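Local coordinates for protein glutamate--tRNA ligase (Methanothermobacter thermautotrophicus, PDB 3AII) that is a non-discriminating glutamyl-tRNA synthetase that probably activates glutamate with ATP and then transfers it to the acceptor end of tRNA, at residues Arg130-Ile135 and Leu285-Val290; Leu397-Arg402 and His429-Glu434; Glu414-Pro419 and Glu472-Ser477; Glu503-Asp508 and Gly545-Tyr550. All blocks are in the same frame, centred on the assembly; numbering follows the deposited sequence.

Interaction 1: Arg130-Ile135 and Leu285-Val290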
loop_
_atom_site.group_PDB
_atom_site.type_symbol
_atom_site.label_atom_id
_atom_site.label_comp_id
_atom_site.label_asym_id
_atom_site.label_seq_id
_atom_site.Cartn_x
_atom_site.Cartn_y
_atom_site.Cartn_z
ATOM N N ARG A 130 -22.689 -5.997 3.508
ATOM C CA ARG A 130 -21.717 -5.949 4.592
ATOM C C ARG A 130 -20.326 -6.310 4.110
ATOM O O ARG A 130 -20.170 -7.012 3.114
ATOM C CB ARG A 130 -22.139 -6.877 5.735
ATOM C CG ARG A 130 -23.296 -6.297 6.546
ATOM C CD ARG A 130 -23.644 -7.171 7.740
ATOM N NE ARG A 130 -23.892 -8.535 7.326
ATOM C CZ ARG A 130 -23.181 -9.582 7.718
ATOM N NH1 ARG A 130 -22.176 -9.434 8.571
ATOM N NH2 ARG A 130 -23.493 -10.782 7.269
ATOM N N LEU A 131 -19.321 -5.820 4.819
ATOM C CA LEU A 131 -17.936 -6.154 4.520
ATOM C C LEU A 131 -17.315 -6.722 5.784
ATOM O O LEU A 131 -17.414 -6.108 6.853
ATOM C CB LEU A 131 -17.158 -4.915 4.084
ATOM C CG LEU A 131 -15.654 -5.066 3.796
ATOM C CD1 LEU A 131 -15.449 -6.097 2.681
ATOM C CD2 LEU A 131 -15.001 -3.752 3.430
ATOM N N ILE A 132 -16.655 -7.870 5.642
ATOM C CA ILE A 132 -15.973 -8.522 6.754
ATOM C C ILE A 132 -14.456 -8.345 6.608
ATOM O O ILE A 132 -13.896 -8.547 5.532
ATOM C CB ILE A 132 -16.313 -10.016 6.800
ATOM C CG1 ILE A 132 -17.819 -10.213 7.040
ATOM C CG2 ILE A 132 -15.512 -10.701 7.909
ATOM C CD1 ILE A 132 -18.293 -11.669 6.846
ATOM N N LEU A 133 -13.800 -7.909 7.681
ATOM C CA LEU A 133 -12.335 -7.914 7.722
ATOM C C LEU A 133 -11.941 -9.238 8.352
ATOM O O LEU A 133 -12.323 -9.511 9.475
ATOM C CB LEU A 133 -11.794 -6.750 8.564
ATOM C CG LEU A 133 -10.289 -6.836 8.853
ATOM C CD1 LEU A 133 -9.470 -6.759 7.548
ATOM C CD2 LEU A 133 -9.848 -5.714 9.796
ATOM N N ARG A 134 -11.199 -10.076 7.624
ATOM C CA ARG A 134 -10.772 -11.349 8.173
ATOM C C ARG A 134 -9.255 -11.400 8.126
ATOM O O ARG A 134 -8.659 -11.451 7.046
ATOM C CB ARG A 134 -11.380 -12.524 7.398
ATOM C CG ARG A 134 -10.978 -13.895 7.952
ATOM C CD ARG A 134 -11.776 -15.068 7.310
ATOM N NE ARG A 134 -11.386 -15.254 5.915
ATOM C CZ ARG A 134 -12.233 -15.457 4.903
ATOM N NH1 ARG A 134 -11.758 -15.616 3.669
ATOM N NH2 ARG A 134 -13.543 -15.492 5.117
ATOM N N ILE A 135 -8.630 -11.390 9.297
ATOM C CA ILE A 135 -7.175 -11.436 9.358
ATOM C C ILE A 135 -6.723 -12.881 9.274
ATOM O O ILE A 135 -7.054 -13.704 10.133
ATOM C CB ILE A 135 -6.635 -10.836 10.666
ATOM C CG1 ILE A 135 -7.194 -9.430 10.904
ATOM C CG2 ILE A 135 -5.116 -10.833 10.640
ATOM C CD1 ILE A 135 -6.847 -8.456 9.845
ATOM N N LEU A 285 -19.261 -17.446 7.673
ATOM C CA LEU A 285 -19.493 -16.015 7.848
ATOM C C LEU A 285 -20.524 -15.502 6.866
ATOM O O LEU A 285 -20.870 -14.327 6.901
ATOM C CB LEU A 285 -18.188 -15.235 7.668
ATOM C CG LEU A 285 -17.152 -15.612 8.729
ATOM C CD1 LEU A 285 -15.806 -14.987 8.384
ATOM C CD2 LEU A 285 -17.612 -15.168 10.110
ATOM N N GLY A 286 -20.994 -16.378 5.986
ATOM C CA GLY A 286 -21.991 -15.989 4.993
ATOM C C GLY A 286 -21.534 -15.130 3.818
ATOM O O GLY A 286 -22.344 -14.400 3.237
ATOM N N VAL A 287 -20.256 -15.199 3.450
ATOM C CA VAL A 287 -19.760 -14.453 2.288
ATOM C C VAL A 287 -20.483 -14.914 1.018
ATOM O O VAL A 287 -20.613 -16.124 0.772
ATOM C CB VAL A 287 -18.254 -14.658 2.119
ATOM C CG1 VAL A 287 -17.773 -14.102 0.787
ATOM C CG2 VAL A 287 -17.533 -13.993 3.297
ATOM N N THR A 288 -20.979 -13.959 0.232
ATOM C CA THR A 288 -21.769 -14.286 -0.964
ATOM C C THR A 288 -20.982 -14.103 -2.249
ATOM O O THR A 288 -21.250 -14.768 -3.253
ATOM C CB THR A 288 -23.032 -13.409 -1.052
ATOM O OG1 THR A 288 -22.650 -12.022 -1.123
ATOM C CG2 THR A 288 -23.917 -13.633 0.164
ATOM N N HIS A 289 -20.005 -13.201 -2.215
ATOM C CA HIS A 289 -19.205 -12.862 -3.382
ATOM C C HIS A 289 -17.769 -12.722 -2.954
ATOM O O HIS A 289 -17.448 -11.947 -2.042
ATOM C CB HIS A 289 -19.693 -11.559 -4.003
ATOM C CG HIS A 289 -21.075 -11.647 -4.570
ATOM N ND1 HIS A 289 -22.206 -11.555 -3.790
ATOM C CD2 HIS A 289 -21.509 -11.827 -5.842
ATOM C CE1 HIS A 289 -23.276 -11.681 -4.554
ATOM N NE2 HIS A 289 -22.881 -11.837 -5.806
ATOM N N VAL A 290 -16.911 -13.496 -3.602
ATOM C CA VAL A 290 -15.486 -13.457 -3.353
ATOM C C VAL A 290 -14.784 -12.690 -4.470
ATOM O O VAL A 290 -14.774 -13.120 -5.622
ATOM C CB VAL A 290 -14.913 -14.881 -3.251
ATOM C CG1 VAL A 290 -13.388 -14.840 -3.245
ATOM C CG2 VAL A 290 -15.472 -15.597 -2.018
HETATM O O HOH W 1 -21.028 -12.512 8.798
#

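Interaction 2: Leu397-Arg402 and His429-Glu434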
loop_
_atom_site.group_PDB
_atom_site.type_symbol
_atom_site.label_atom_id
_atom_site.label_comp_id
_atom_site.label_asym_id
_atom_site.label_seq_id
_atom_site.Cartn_x
_atom_site.Cartn_y
_atom_site.Cartn_z
ATOM N N LEU A 397 -3.970 18.029 -5.251
ATOM C CA LEU A 397 -3.099 18.972 -4.567
ATOM C C LEU A 397 -3.007 20.321 -5.282
ATOM O O LEU A 397 -2.876 21.364 -4.639
ATOM C CB LEU A 397 -1.698 18.383 -4.384
ATOM C CG LEU A 397 -1.586 17.177 -3.464
ATOM C CD1 LEU A 397 -0.110 16.811 -3.256
ATOM C CD2 LEU A 397 -2.271 17.492 -2.145
ATOM N N GLU A 398 -3.058 20.322 -6.610
ATOM C CA GLU A 398 -2.800 21.574 -7.316
ATOM C C GLU A 398 -3.908 22.588 -7.071
ATOM O O GLU A 398 -3.735 23.769 -7.354
ATOM C CB GLU A 398 -2.567 21.357 -8.817
ATOM C CG GLU A 398 -3.807 21.021 -9.596
ATOM C CD GLU A 398 -3.489 20.593 -11.015
ATOM O OE1 GLU A 398 -2.293 20.607 -11.390
ATOM O OE2 GLU A 398 -4.437 20.242 -11.750
ATOM N N GLU A 399 -5.029 22.137 -6.520
ATOM C CA GLU A 399 -6.150 23.042 -6.295
ATOM C C GLU A 399 -6.148 23.667 -4.910
ATOM O O GLU A 399 -6.932 24.575 -4.638
ATOM C CB GLU A 399 -7.484 22.334 -6.544
ATOM C CG GLU A 399 -7.733 21.994 -8.008
ATOM C CD GLU A 399 -7.593 23.199 -8.927
ATOM O OE1 GLU A 399 -7.312 23.000 -10.129
ATOM O OE2 GLU A 399 -7.758 24.345 -8.452
ATOM N N GLU A 400 -5.275 23.196 -4.026
ATOM C CA GLU A 400 -5.327 23.683 -2.654
ATOM C C GLU A 400 -3.985 23.845 -1.952
ATOM O O GLU A 400 -3.903 24.554 -0.952
ATOM C CB GLU A 400 -6.233 22.791 -1.807
ATOM C CG GLU A 400 -5.727 21.367 -1.647
ATOM C CD GLU A 400 -6.636 20.529 -0.765
ATOM O OE1 GLU A 400 -7.457 19.759 -1.311
ATOM O OE2 GLU A 400 -6.530 20.640 0.475
ATOM N N ALA A 401 -2.940 23.194 -2.453
ATOM C CA ALA A 401 -1.659 23.211 -1.751
ATOM C C ALA A 401 -1.010 24.602 -1.771
ATOM O O ALA A 401 -0.833 25.194 -2.842
ATOM C CB ALA A 401 -0.703 22.174 -2.356
ATOM N N ARG A 402 -0.625 25.105 -0.598
ATOM C CA ARG A 402 0.013 26.421 -0.488
ATOM C C ARG A 402 1.370 26.403 -1.185
ATOM O O ARG A 402 2.086 25.399 -1.124
ATOM C CB ARG A 402 0.198 26.813 0.986
ATOM C CG ARG A 402 -1.115 26.914 1.749
ATOM C CD ARG A 402 -0.888 27.009 3.262
ATOM N NE ARG A 402 -0.420 28.327 3.682
ATOM C CZ ARG A 402 -1.211 29.295 4.143
ATOM N NH1 ARG A 402 -0.694 30.463 4.499
ATOM N NH2 ARG A 402 -2.522 29.096 4.245
ATOM N N HIS A 429 -1.886 30.856 -3.093
ATOM C CA HIS A 429 -2.536 29.995 -4.076
ATOM C C HIS A 429 -3.433 30.840 -4.971
ATOM O O HIS A 429 -4.332 31.505 -4.475
ATOM C CB HIS A 429 -3.364 28.899 -3.410
ATOM C CG HIS A 429 -3.727 27.807 -4.355
ATOM N ND1 HIS A 429 -4.599 27.999 -5.403
ATOM C CD2 HIS A 429 -3.293 26.527 -4.450
ATOM C CE1 HIS A 429 -4.708 26.876 -6.090
ATOM N NE2 HIS A 429 -3.929 25.968 -5.530
ATOM N N PRO A 430 -3.187 30.818 -6.290
ATOM C CA PRO A 430 -3.908 31.718 -7.204
ATOM C C PRO A 430 -5.433 31.546 -7.172
ATOM O O PRO A 430 -6.149 32.498 -7.496
ATOM C CB PRO A 430 -3.347 31.352 -8.587
ATOM C CG PRO A 430 -2.680 30.018 -8.409
ATOM C CD PRO A 430 -2.182 30.002 -6.994
ATOM N N ASP A 431 -5.919 30.379 -6.774
ATOM C CA ASP A 431 -7.365 30.137 -6.721
ATOM C C ASP A 431 -7.984 30.440 -5.361
ATOM O O ASP A 431 -9.202 30.347 -5.189
ATOM C CB ASP A 431 -7.678 28.694 -7.107
ATOM C CG ASP A 431 -7.236 28.367 -8.513
ATOM O OD1 ASP A 431 -7.209 29.292 -9.355
ATOM O OD2 ASP A 431 -6.914 27.187 -8.767
ATOM N N HIS A 432 -7.150 30.785 -4.388
ATOM C CA HIS A 432 -7.630 30.987 -3.024
ATOM C C HIS A 432 -7.126 32.296 -2.442
ATOM O O HIS A 432 -6.203 32.305 -1.626
ATOM C CB HIS A 432 -7.188 29.838 -2.126
ATOM C CG HIS A 432 -7.824 28.528 -2.470
ATOM N ND1 HIS A 432 -9.038 28.135 -1.942
ATOM C CD2 HIS A 432 -7.418 27.518 -3.275
ATOM C CE1 HIS A 432 -9.349 26.940 -2.410
ATOM N NE2 HIS A 432 -8.385 26.542 -3.222
ATOM N N PRO A 433 -7.717 33.411 -2.873
ATOM C CA PRO A 433 -7.307 34.728 -2.382
ATOM C C PRO A 433 -7.484 34.854 -0.876
ATOM O O PRO A 433 -6.844 35.730 -0.287
ATOM C CB PRO A 433 -8.253 35.700 -3.104
ATOM C CG PRO A 433 -8.847 34.922 -4.234
ATOM C CD PRO A 433 -8.832 33.482 -3.836
ATOM N N GLU A 434 -8.339 34.021 -0.275
ATOM C CA GLU A 434 -8.596 34.122 1.158
ATOM C C GLU A 434 -7.329 33.966 1.984
ATOM O O GLU A 434 -7.211 34.580 3.036
ATOM C CB GLU A 434 -9.678 33.136 1.631
ATOM C CG GLU A 434 -9.262 31.674 1.547
ATOM C CD GLU A 434 -9.617 31.032 0.217
ATOM O OE1 GLU A 434 -9.689 29.778 0.170
ATOM O OE2 GLU A 434 -9.840 31.761 -0.770
#

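Interaction 3: Glu414-Pro419 and Glu472-Ser477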
loop_
_atom_site.group_PDB
_atom_site.type_symbol
_atom_site.label_atom_id
_atom_site.label_comp_id
_atom_site.label_asym_id
_atom_site.label_seq_id
_atom_site.Cartn_x
_atom_site.Cartn_y
_atom_site.Cartn_z
ATOM N N GLU A 414 24.765 38.031 -4.646
ATOM C CA GLU A 414 24.375 39.429 -4.556
ATOM C C GLU A 414 23.794 39.863 -5.888
ATOM O O GLU A 414 24.356 39.545 -6.938
ATOM C CB GLU A 414 25.602 40.294 -4.251
ATOM C CG GLU A 414 25.311 41.763 -4.264
ATOM C CD GLU A 414 26.499 42.581 -3.816
ATOM O OE1 GLU A 414 27.628 42.048 -3.857
ATOM O OE2 GLU A 414 26.301 43.753 -3.426
ATOM N N VAL A 415 22.671 40.580 -5.865
ATOM C CA VAL A 415 22.165 41.163 -7.105
ATOM C C VAL A 415 22.923 42.468 -7.323
ATOM O O VAL A 415 22.545 43.512 -6.803
ATOM C CB VAL A 415 20.636 41.403 -7.062
ATOM C CG1 VAL A 415 20.145 42.002 -8.378
ATOM C CG2 VAL A 415 19.914 40.083 -6.762
ATOM N N VAL A 416 24.030 42.388 -8.055
ATOM C CA VAL A 416 24.907 43.545 -8.241
ATOM C C VAL A 416 24.228 44.612 -9.088
ATOM O O VAL A 416 23.719 44.332 -10.168
ATOM C CB VAL A 416 26.226 43.127 -8.913
ATOM C CG1 VAL A 416 27.096 44.346 -9.215
ATOM C CG2 VAL A 416 26.972 42.121 -8.030
ATOM N N GLY A 417 24.183 45.837 -8.580
ATOM C CA GLY A 417 23.565 46.922 -9.319
ATOM C C GLY A 417 22.070 47.092 -9.101
ATOM O O GLY A 417 21.434 47.895 -9.790
ATOM N N LEU A 418 21.496 46.342 -8.158
ATOM C CA LEU A 418 20.089 46.541 -7.810
ATOM C C LEU A 418 19.900 48.003 -7.405
ATOM O O LEU A 418 20.578 48.493 -6.494
ATOM C CB LEU A 418 19.689 45.620 -6.658
ATOM C CG LEU A 418 18.230 45.681 -6.210
ATOM C CD1 LEU A 418 17.304 45.181 -7.318
ATOM C CD2 LEU A 418 18.037 44.862 -4.932
ATOM N N PRO A 419 19.002 48.721 -8.097
ATOM C CA PRO A 419 18.846 50.159 -7.809
ATOM C C PRO A 419 18.361 50.447 -6.386
ATOM O O PRO A 419 18.750 51.452 -5.783
ATOM C CB PRO A 419 17.797 50.613 -8.836
ATOM C CG PRO A 419 17.923 49.620 -9.965
ATOM C CD PRO A 419 18.220 48.303 -9.274
ATOM N N GLU A 472 28.826 35.879 -11.321
ATOM C CA GLU A 472 28.279 37.090 -10.734
ATOM C C GLU A 472 26.861 37.338 -11.217
ATOM O O GLU A 472 26.547 37.141 -12.381
ATOM C CB GLU A 472 29.154 38.287 -11.093
ATOM C CG GLU A 472 28.583 39.603 -10.629
ATOM C CD GLU A 472 29.516 40.763 -10.915
ATOM O OE1 GLU A 472 29.703 41.100 -12.107
ATOM O OE2 GLU A 472 30.051 41.331 -9.950
ATOM N N LEU A 473 25.997 37.765 -10.314
ATOM C CA LEU A 473 24.619 38.027 -10.688
ATOM C C LEU A 473 24.421 39.532 -10.823
ATOM O O LEU A 473 24.574 40.252 -9.841
ATOM C CB LEU A 473 23.694 37.430 -9.621
ATOM C CG LEU A 473 22.232 37.210 -9.993
ATOM C CD1 LEU A 473 22.105 36.143 -11.067
ATOM C CD2 LEU A 473 21.419 36.837 -8.761
ATOM N N ARG A 474 24.108 40.019 -12.030
ATOM C CA ARG A 474 23.978 41.459 -12.254
ATOM C C ARG A 474 22.569 41.898 -12.642
ATOM O O ARG A 474 21.943 41.305 -13.510
ATOM C CB ARG A 474 24.967 41.944 -13.319
ATOM C CG ARG A 474 24.679 43.357 -13.786
ATOM C CD ARG A 474 25.804 43.924 -14.640
ATOM N NE ARG A 474 27.047 44.085 -13.892
ATOM C CZ ARG A 474 27.271 45.059 -13.015
ATOM N NH1 ARG A 474 28.437 45.133 -12.385
ATOM N NH2 ARG A 474 26.321 45.950 -12.757
ATOM N N TYR A 475 22.091 42.959 -11.992
ATOM C CA TYR A 475 20.776 43.536 -12.265
ATOM C C TYR A 475 20.669 43.996 -13.710
ATOM O O TYR A 475 21.606 44.614 -14.240
ATOM C CB TYR A 475 20.539 44.740 -11.352
ATOM C CG TYR A 475 19.206 45.400 -11.582
ATOM C CD1 TYR A 475 18.056 44.881 -11.003
ATOM C CD2 TYR A 475 19.087 46.535 -12.380
ATOM C CE1 TYR A 475 16.824 45.467 -11.205
ATOM C CE2 TYR A 475 17.857 47.125 -12.590
ATOM C CZ TYR A 475 16.730 46.591 -11.996
ATOM O OH TYR A 475 15.503 47.183 -12.195
ATOM N N HIS A 476 19.538 43.701 -14.349
ATOM C CA HIS A 476 19.261 44.211 -15.691
ATOM C C HIS A 476 18.060 45.157 -15.732
ATOM O O HIS A 476 18.162 46.277 -16.242
ATOM C CB HIS A 476 19.072 43.070 -16.700
ATOM C CG HIS A 476 18.755 43.543 -18.083
ATOM N ND1 HIS A 476 17.464 43.738 -18.521
ATOM C CD2 HIS A 476 19.560 43.880 -19.122
ATOM C CE1 HIS A 476 17.483 44.161 -19.773
ATOM N NE2 HIS A 476 18.742 44.255 -20.163
ATOM N N SER A 477 16.924 44.714 -15.196
ATOM C CA SER A 477 15.688 45.480 -15.323
ATOM C C SER A 477 14.651 44.828 -14.424
ATOM O O SER A 477 14.976 43.902 -13.695
ATOM C CB SER A 477 15.188 45.425 -16.766
ATOM O OG SER A 477 15.123 44.073 -17.216
HETATM O O HOH W 2 26.648 38.200 -7.646
#

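Interaction 4: Glu503-Asp508 and Gly545-Tyr550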
loop_
_atom_site.group_PDB
_atom_site.type_symbol
_atom_site.label_atom_id
_atom_site.label_comp_id
_atom_site.label_asym_id
_atom_site.label_seq_id
_atom_site.Cartn_x
_atom_site.Cartn_y
_atom_site.Cartn_z
ATOM N N GLU A 503 14.948 20.812 4.409
ATOM C CA GLU A 503 15.383 19.691 3.602
ATOM C C GLU A 503 14.179 18.899 3.161
ATOM O O GLU A 503 13.111 18.967 3.776
ATOM C CB GLU A 503 16.368 18.805 4.355
ATOM C CG GLU A 503 15.827 18.176 5.608
ATOM C CD GLU A 503 16.923 17.505 6.415
ATOM O OE1 GLU A 503 17.871 18.209 6.825
ATOM O OE2 GLU A 503 16.839 16.276 6.632
ATOM N N VAL A 504 14.357 18.180 2.069
ATOM C CA VAL A 504 13.306 17.361 1.503
ATOM C C VAL A 504 13.857 15.958 1.324
ATOM O O VAL A 504 14.934 15.773 0.735
ATOM C CB VAL A 504 12.843 17.915 0.146
ATOM C CG1 VAL A 504 11.719 17.053 -0.427
ATOM C CG2 VAL A 504 12.384 19.368 0.301
ATOM N N ILE A 505 13.147 14.975 1.866
ATOM C CA ILE A 505 13.529 13.578 1.666
ATOM C C ILE A 505 12.859 13.075 0.409
ATOM O O ILE A 505 11.634 13.129 0.293
ATOM C CB ILE A 505 13.139 12.702 2.854
ATOM C CG1 ILE A 505 13.685 13.311 4.143
ATOM C CG2 ILE A 505 13.638 11.275 2.629
ATOM C CD1 ILE A 505 15.178 13.568 4.120
ATOM N N MET A 506 13.664 12.605 -0.543
ATOM C CA MET A 506 13.151 12.213 -1.849
ATOM C C MET A 506 12.701 10.751 -1.827
ATOM O O MET A 506 12.950 10.037 -0.853
ATOM C CB MET A 506 14.202 12.456 -2.949
ATOM C CG MET A 506 14.775 13.871 -2.987
ATOM S SD MET A 506 13.507 15.142 -3.237
ATOM C CE MET A 506 13.051 14.874 -4.928
ATOM N N PRO A 507 12.003 10.311 -2.880
ATOM C CA PRO A 507 11.419 8.972 -2.815
ATOM C C PRO A 507 12.455 7.845 -2.742
ATOM O O PRO A 507 12.079 6.728 -2.399
ATOM C CB PRO A 507 10.581 8.895 -4.098
ATOM C CG PRO A 507 10.237 10.330 -4.385
ATOM C CD PRO A 507 11.497 11.071 -4.035
ATOM N N ASP A 508 13.723 8.130 -3.037
ATOM C CA ASP A 508 14.792 7.147 -2.836
ATOM C C ASP A 508 15.485 7.329 -1.485
ATOM O O ASP A 508 16.550 6.755 -1.228
ATOM C CB ASP A 508 15.815 7.206 -3.971
ATOM C CG ASP A 508 16.569 8.515 -4.011
ATOM O OD1 ASP A 508 16.278 9.405 -3.183
ATOM O OD2 ASP A 508 17.462 8.650 -4.874
ATOM N N GLY A 545 14.686 23.884 11.220
ATOM C CA GLY A 545 15.065 22.921 10.210
ATOM C C GLY A 545 13.879 22.075 9.800
ATOM O O GLY A 545 13.746 20.923 10.214
ATOM N N MET A 546 13.010 22.655 8.983
ATOM C CA MET A 546 11.871 21.925 8.439
ATOM C C MET A 546 12.307 20.727 7.595
ATOM O O MET A 546 13.238 20.809 6.795
ATOM C CB MET A 546 11.028 22.871 7.582
ATOM C CG MET A 546 10.155 23.797 8.381
ATOM S SD MET A 546 9.446 25.034 7.272
ATOM C CE MET A 546 10.538 26.410 7.550
ATOM N N VAL A 547 11.618 19.610 7.769
ATOM C CA VAL A 547 11.854 18.448 6.923
ATOM C C VAL A 547 10.572 18.064 6.187
ATOM O O VAL A 547 9.559 17.784 6.817
ATOM C CB VAL A 547 12.340 17.258 7.750
ATOM C CG1 VAL A 547 12.594 16.069 6.849
ATOM C CG2 VAL A 547 13.604 17.651 8.518
ATOM N N PHE A 548 10.632 18.063 4.857
ATOM C CA PHE A 548 9.509 17.656 4.018
ATOM C C PHE A 548 9.801 16.303 3.413
ATOM O O PHE A 548 10.967 15.955 3.194
ATOM C CB PHE A 548 9.337 18.625 2.840
ATOM C CG PHE A 548 8.977 20.030 3.241
ATOM C CD1 PHE A 548 9.965 20.954 3.530
ATOM C CD2 PHE A 548 7.648 20.428 3.302
ATOM C CE1 PHE A 548 9.643 22.259 3.887
ATOM C CE2 PHE A 548 7.312 21.726 3.662
ATOM C CZ PHE A 548 8.312 22.646 3.955
ATOM N N TYR A 549 8.738 15.562 3.114
ATOM C CA TYR A 549 8.815 14.351 2.301
ATOM C C TYR A 549 8.193 14.593 0.923
ATOM O O TYR A 549 7.041 15.007 0.810
ATOM C CB TYR A 549 8.154 13.161 3.027
ATOM C CG TYR A 549 9.116 12.465 3.959
ATOM C CD1 TYR A 549 9.498 11.142 3.743
ATOM C CD2 TYR A 549 9.680 13.143 5.028
ATOM C CE1 TYR A 549 10.410 10.519 4.582
ATOM C CE2 TYR A 549 10.589 12.531 5.872
ATOM C CZ TYR A 549 10.954 11.217 5.636
ATOM O OH TYR A 549 11.865 10.604 6.473
ATOM N N TYR A 550 8.973 14.331 -0.127
ATOM C CA TYR A 550 8.569 14.593 -1.506
ATOM C C TYR A 550 7.483 13.658 -2.012
ATOM O O TYR A 550 7.583 12.431 -1.879
ATOM C CB TYR A 550 9.795 14.476 -2.406
ATOM C CG TYR A 550 9.659 15.055 -3.798
ATOM C CD1 TYR A 550 9.885 16.412 -4.024
ATOM C CD2 TYR A 550 9.349 14.246 -4.894
ATOM C CE1 TYR A 550 9.784 16.950 -5.296
ATOM C CE2 TYR A 550 9.264 14.780 -6.177
ATOM C CZ TYR A 550 9.482 16.135 -6.366
ATOM O OH TYR A 550 9.396 16.694 -7.628
HETATM O O HOH W 3 9.728 10.998 -0.676
#

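Interaction 1: Arg130-Ile135 and Leu285-Val290
R130 reaches L285 through a water rather than directly. The side chain bends at chi3 (-54°), and the water sits at the edge of the guanidinium, in its plane. NH1 of R130 gives a long bond to the water at 3.3 Å. The water donates a hydrogen bond to L285 O at 2.6 Å. Helix 274-284 ends here, and G286, with positive phi, completes a Schellman motif at its C-terminal end. The bridge thus ties the start of the strand to a helix C-terminus. I132 carries the apolar part of the contact. Its CG1 lies beside the backbone N (chi1 -63°) and chi2 is extended, which sends CD1 across to the turn. CD1 packs 3.7 Å from L285 CB and, more loosely, 4.3 Å from V287 CG2. R134 comes next on the same side. L285 CD1 lies at the edge of its guanidinium, 4.0 Å from NH2. The charged end is held by E136 at NE and by D282 at NH2, so the leucine methyl only flanks a group fixed by two acids. No backbone bond joins the segments, and the nearest CA atoms, of I132 and V287, are 8.3 Å apart. Strand 130-135 is the middle strand of the parallel sheet in the Rossmann-type catalytic domain, between 98-101 and 164-167. Helix 274-284 packs against it through R134, and strand 289-291 then pairs with 316-318.

Interaction 2: Leu397-Arg402 and His429-Glu434
H429 pushes its imidazole into the turn at E398-A401. CG stands anti to the backbone N (chi1 -164°), which carries the ring across from CB. CD2 lies 3.2 Å from A401 O, at the ring edge. On the other edge ND1 accepts from D431 N at 3.0 Å, inside the type I turn H429-H432. At the tip NE2 donates to E398 O at 2.9 Å, from above the carbonyl plane. A phenylalanine in its place would probably leave both E398 O and D431 N without their ring partners. H432 CD2 lies over one face of this ring, toward its rim. H432 NE2 donates to E399 O at 2.8 Å, while its ND1 bonds E434 OE1. E399 OE2 and D431 OD2 are only 3.0 Å apart, so one carboxylate may carry a proton. The contact links the segment between helix 386-397 and strand 402-408 to the loop between strands 422-427 and 437-442. F536 of strand 535-541 packs against A401.

Interaction 3: Glu414-Pro419 and Glu472-Ser477
P419 CD sits over the centre of the Y475 ring, 3.4 Å from its centroid, in a CH-pi contact. S477 N lies over the opposite face, toward the rim. L418 CD1 touches Y475 CD1 at 3.8 Å, and V415 CG1 meets Y475 CB. The ring gets there because CG is anti to the backbone N (chi1 179°). An alanine here is likely to open a gap beneath P419 and L418 and let the turn V415-L418 shift. Beside this, V415 CG2 packs on L473 CD2. Further out the backbones pair in parallel. V416 N donates to L473 O at 2.8 Å, and Y475 N to V416 O at 2.8 Å. At the edge a water bridges E414 O and L473 N, 2.8 Å from each. The strands diverge at 49°, and the pairing is short. Strands 410-416 and 472-477 are the first and last of a six-strand sheet, so this contact closes the anticodon-binding beta-barrel. V466 of strand 464-469 covers V415 and L473.

Interaction 4: Glu503-Asp508 and Gly545-Tyr550
I505 O is gripped twice, by Y550 N at 2.9 Å and by a water at 3.0 Å. The same water also donates to Y550 O, at 2.8 Å. This is parallel strand pairing in an anticodon-binding beta-barrel, whose sheet here joins strands 500-505 and 546-552. The shortest backbone bond is I505 N to F548 O, 2.7 Å. E503 adds two more, its N donating to M546 O and its O accepting from F548 N. E503, I505, V547 and Y549 lie on one face of the sheet. The CG of E503 takes the crowded position between backbone N and carbonyl carbon (chi1 61°) and lies 3.7 Å from V547 CG2, the two side chains running alongside each other. I505 and Y549 also run side by side. I505 CB stands over the centre of the Y549 ring, 3.8 Å from its centroid, and P350 touches both residues. V504 and F548 lie on the other face, where L531 and V529 of strand 528-531 pack against them. V504 CG1 is 3.8 Å from Y550 CB, at the edge of that ring. The Y550 hydroxyl bonds F534 O, which fixes the far end of the ring. M506 curls back, bent at chi2 (-59°) and chi3 (-71°), and brings its methyl over this tyrosine. M506 CE lies 3.6 Å from the Y550 ring centroid, almost on the ring normal.

In the fold
Interaction 1 is a buried contact in the catalytic domain, about 69 Å between centres from interaction 3. It joins a strand to a helix end through packing and one water, with no direct bond. Interactions 3 and 4 are both parallel strand pairs, one in each six-strand sheet of the tRNA-binding half. Each adds a CH-pi contact on a tyrosine, but interaction 3 lies at the surface with a short pairing, while interaction 4 is longer and partly buried. Interaction 2 is partly buried and differs again: two histidines grip carbonyl oxygens between loops. It approaches interaction 4 to about 8 Å between nearest atoms without touching.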